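Local coordinates for histidine-containing phosphotransfer protein (PDB 1WN0) that probably relays phosphoryl groups from cytokinin sensor histidine kinases to response regulators in maize, as a four-helix phosphotransfer domain, at residues A[54-57]-A[58-62]; A[94-97]-A[98-102]. One frame throughout, in Å; residues are numbered along the deposited sequence.

In the fold
Both contacts belong to the four-helix bundle of the HPt domain, contact 1 first along the chain and contact 2 second. Residues 54-62 lie within the long helix 42-64. Residues 94-102 run from helix 92-99 into helix 101-106, two short helices that together form another wall of the bundle. The centres of the contacts are about 14 Å apart and their nearest atoms about 5 Å, without touching. Helices 72-88 and 110-138 receive side chains from both, so each contact is a local stretch of a wall laid on the same pair of helices. Both stretches thus pack against the helix that carries H80, the predicted site of phosphorylation.

Contact 1 of 2, residues A[54-57]-A[58-62]; sequences ADRI and ISELA
The carbonyl oxygen of D55 is gripped twice by S59, one turn further along helix 42-64. S59 N reaches D55 O at 3.2 Å in a nearly straight bond, and S59 OG donates to the same D55 O at 3.0 Å. The two donors come from opposite faces of the carbonyl plane. The hydroxyl gets there because OG is turned back beside the backbone N (chi1 -35°). Ordinary i to i+4 backbone bonds continue on both sides, I58 N to A54 O at 2.9 Å and L61 N to I57 O at 2.7 Å. R56 and E60 lie alongside each other, pointing the same way, and E60 also leans on Y78. The E60 carboxylate sits beside the aliphatic part of R56, with OE2 3.7 Å from R56 CG. Guanidinium and carboxylate planes are 74° apart, and R56 NH1 to E60 OE1, at 3.8 Å, makes a long salt bridge whose OE1 is not surely placed. The stronger partner of R56 is D53, which NH2 meets in a salt bridge. On the inner side I57 CG2 packs beside L61 CD1 at 3.8 Å, and L61 continues onto V75, Y78 and L117. The helix is thus amphipathic here: its apolar side chains enter the bundle, D55 OD1 crosses to R128 of helix 110-138, R56 is tied only loosely, if at all, to E60, and the S59 hydroxyl, a second donor to a backbone acceptor, is probably held in one rotation.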
# COMPACT_ATOMS: atom_id res chain seq x y z
N ALA A 54 4.43 -3.67 2.57
CA ALA A 54 3.54 -4.00 1.43
C ALA A 54 4.19 -5.07 0.50
O ALA A 54 3.57 -6.08 0.06
CB ALA A 54 3.23 -2.73 0.60
N ASP A 55 5.50 -4.85 0.25
CA ASP A 55 6.28 -5.68 -0.61
C ASP A 55 6.38 -7.10 -0.07
O ASP A 55 6.12 -8.06 -0.81
CB ASP A 55 7.65 -5.08 -0.93
CG ASP A 55 8.36 -5.82 -2.03
OD1 ASP A 55 8.04 -5.71 -3.28
OD2 ASP A 55 9.19 -6.65 -1.65
N ARG A 56 6.60 -7.25 1.22
CA ARG A 56 6.79 -8.59 1.79
C ARG A 56 5.36 -9.24 1.83
O ARG A 56 5.12 -10.40 1.42
CB ARG A 56 7.44 -8.42 3.16
CG ARG A 56 7.52 -9.71 4.01
CD ARG A 56 7.81 -9.49 5.59
NE ARG A 56 7.27 -8.23 6.18
CZ ARG A 56 6.10 -8.10 6.82
NH1 ARG A 56 5.25 -9.18 7.00
NH2 ARG A 56 5.74 -6.89 7.26
N ILE A 57 4.33 -8.46 2.21
CA ILE A 57 2.98 -9.11 2.29
C ILE A 57 2.42 -9.62 0.93
O ILE A 57 1.92 -10.69 0.82
CB ILE A 57 2.01 -8.17 2.95
CG1 ILE A 57 2.41 -8.03 4.45
CG2 ILE A 57 0.61 -8.72 2.74
CD1 ILE A 57 1.86 -6.84 5.01
N ILE A 58 2.63 -8.84 -0.08
CA ILE A 58 2.31 -9.20 -1.50
C ILE A 58 3.01 -10.45 -2.01
O ILE A 58 2.31 -11.37 -2.56
CB ILE A 58 2.51 -7.96 -2.40
CG1 ILE A 58 1.40 -6.94 -2.08
CG2 ILE A 58 2.48 -8.37 -3.81
CD1 ILE A 58 1.54 -5.53 -2.78
N SER A 59 4.33 -10.58 -1.72
CA SER A 59 5.01 -11.86 -1.96
C SER A 59 4.52 -12.99 -1.19
O SER A 59 4.37 -14.08 -1.79
CB SER A 59 6.59 -11.84 -1.78
OG SER A 59 6.87 -10.54 -2.28
N GLU A 60 4.30 -12.82 0.11
CA GLU A 60 3.65 -13.91 0.81
C GLU A 60 2.24 -14.26 0.23
O GLU A 60 1.89 -15.44 0.08
CB GLU A 60 3.57 -13.58 2.31
CG GLU A 60 4.95 -13.28 2.90
CD GLU A 60 4.96 -12.67 4.35
OE1 GLU A 60 3.95 -11.96 4.72
OE2 GLU A 60 6.00 -12.90 5.10
N LEU A 61 1.41 -13.24 -0.07
CA LEU A 61 0.09 -13.56 -0.65
C LEU A 61 0.19 -14.39 -1.95
O LEU A 61 -0.65 -15.23 -2.19
CB LEU A 61 -0.73 -12.27 -0.94
CG LEU A 61 -1.28 -11.71 0.34
CD1 LEU A 61 -1.78 -10.34 0.24
CD2 LEU A 61 -2.37 -12.56 0.84
N ALA A 62 1.18 -14.06 -2.80
CA ALA A 62 1.35 -14.69 -4.10
C ALA A 62 1.67 -16.15 -3.88
O ALA A 62 1.13 -16.95 -4.54
CB ALA A 62 2.51 -14.09 -4.88

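Contact 2 of 2, residues A[94-97]-A[98-102]; sequences VKFT and CMQFR
The side-chain amide of Q100 folds over one face of the F96 ring, its NE2 3.0 Å above the plane and over the ring centre. Amide and ring planes are only 26° apart, and CZ is the ring atom nearest to NE2. NE2 also donates to the F96 backbone O at 2.8 Å, the acceptor lying near the amide plane. Two bends place it there: CG turned back beside the backbone N (chi1 -40°), then a fold at chi2 (-49°). An alanine here would remove that donor and the amide lid, and the F96 ring would probably be freer to turn. Behind this pair, on the way from helix 92-99 to helix 101-106 of the HPt bundle, i to i+4 bonding gives way to i to i+3. C98 N and M99 N bond to V94 O and K95 O, M99 N also weakly to F96 O; Q100 N takes T97 O at 3.0 Å, from well above the carbonyl plane, and F101 N takes C98 O. T97 O also faces the edge of the F101 ring, 3.6 Å from CD1. Further out, T97 OG1 is shared between E123 OE2 and K93 O, while F101 packs on V79 and A116.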
# COMPACT_ATOMS: atom_id res chain seq x y z
N VAL A 94 -4.88 1.26 -2.81
CA VAL A 94 -4.47 -0.08 -2.20
C VAL A 94 -5.38 -0.52 -1.10
O VAL A 94 -5.88 -1.69 -1.13
CB VAL A 94 -2.98 0.04 -1.64
CG1 VAL A 94 -2.48 -1.24 -1.09
CG2 VAL A 94 -2.03 0.51 -2.79
N LYS A 95 -5.67 0.39 -0.14
CA LYS A 95 -6.56 0.05 1.01
C LYS A 95 -7.89 -0.41 0.47
O LYS A 95 -8.39 -1.50 0.85
CB LYS A 95 -6.78 1.28 1.94
CG LYS A 95 -7.64 1.16 3.20
CD LYS A 95 -7.87 2.62 3.72
CE LYS A 95 -8.68 2.88 5.07
NZ LYS A 95 -8.38 4.32 6.00
N PHE A 96 -8.44 0.34 -0.49
CA PHE A 96 -9.71 -0.06 -1.05
C PHE A 96 -9.66 -1.41 -1.67
O PHE A 96 -10.55 -2.22 -1.47
CB PHE A 96 -10.22 0.94 -2.06
CG PHE A 96 -11.53 0.54 -2.65
CD1 PHE A 96 -11.58 -0.17 -3.85
CD2 PHE A 96 -12.69 0.87 -1.99
CE1 PHE A 96 -12.85 -0.66 -4.33
CE2 PHE A 96 -13.88 0.43 -2.45
CZ PHE A 96 -13.97 -0.34 -3.68
N THR A 97 -8.62 -1.70 -2.45
CA THR A 97 -8.42 -3.12 -2.91
C THR A 97 -8.44 -4.21 -1.87
O THR A 97 -9.03 -5.28 -2.07
CB THR A 97 -7.20 -3.24 -3.87
OG1 THR A 97 -7.41 -2.29 -4.93
CG2 THR A 97 -7.22 -4.53 -4.68
N CYS A 98 -7.73 -3.95 -0.79
CA CYS A 98 -7.56 -4.87 0.28
C CYS A 98 -8.91 -5.25 0.78
O CYS A 98 -9.19 -6.42 1.04
CB CYS A 98 -6.77 -4.26 1.36
SG CYS A 98 -5.05 -4.16 1.01
N MET A 99 -9.80 -4.26 0.81
CA MET A 99 -11.17 -4.48 1.30
C MET A 99 -12.06 -5.39 0.47
O MET A 99 -13.01 -5.93 0.97
CB MET A 99 -11.86 -3.09 1.59
CG MET A 99 -11.30 -2.35 3.00
SD MET A 99 -11.73 -0.61 2.77
CE MET A 99 -13.59 -0.83 3.46
N GLN A 100 -11.74 -5.61 -0.80
CA GLN A 100 -12.54 -6.52 -1.66
C GLN A 100 -12.18 -7.95 -1.51
O GLN A 100 -12.79 -8.82 -2.16
CB GLN A 100 -12.38 -6.13 -3.14
CG GLN A 100 -12.36 -4.56 -3.27
CD GLN A 100 -13.52 -3.84 -2.52
OE1 GLN A 100 -14.61 -4.31 -2.62
NE2 GLN A 100 -13.29 -2.63 -1.84
N PHE A 101 -11.16 -8.24 -0.69
CA PHE A 101 -10.71 -9.66 -0.46
C PHE A 101 -11.68 -10.39 0.45
O PHE A 101 -11.69 -11.64 0.54
CB PHE A 101 -9.31 -9.67 0.17
CG PHE A 101 -8.16 -9.69 -0.83
CD1 PHE A 101 -7.69 -8.53 -1.34
CD2 PHE A 101 -7.60 -10.88 -1.27
CE1 PHE A 101 -6.59 -8.54 -2.21
CE2 PHE A 101 -6.60 -10.89 -2.11
CZ PHE A 101 -6.07 -9.70 -2.58
N ARG A 102 -12.47 -9.63 1.17
CA ARG A 102 -13.30 -10.29 2.16
C ARG A 102 -14.31 -11.17 1.54
O ARG A 102 -14.45 -12.35 1.89
CB ARG A 102 -14.04 -9.30 3.08
CG ARG A 102 -12.97 -8.59 4.04
CD ARG A 102 -11.35 -8.88 3.80
NE ARG A 102 -10.59 -7.62 3.91
CZ ARG A 102 -9.62 -7.38 4.81
NH1 ARG A 102 -9.19 -8.36 5.65
NH2 ARG A 102 -9.09 -6.15 4.85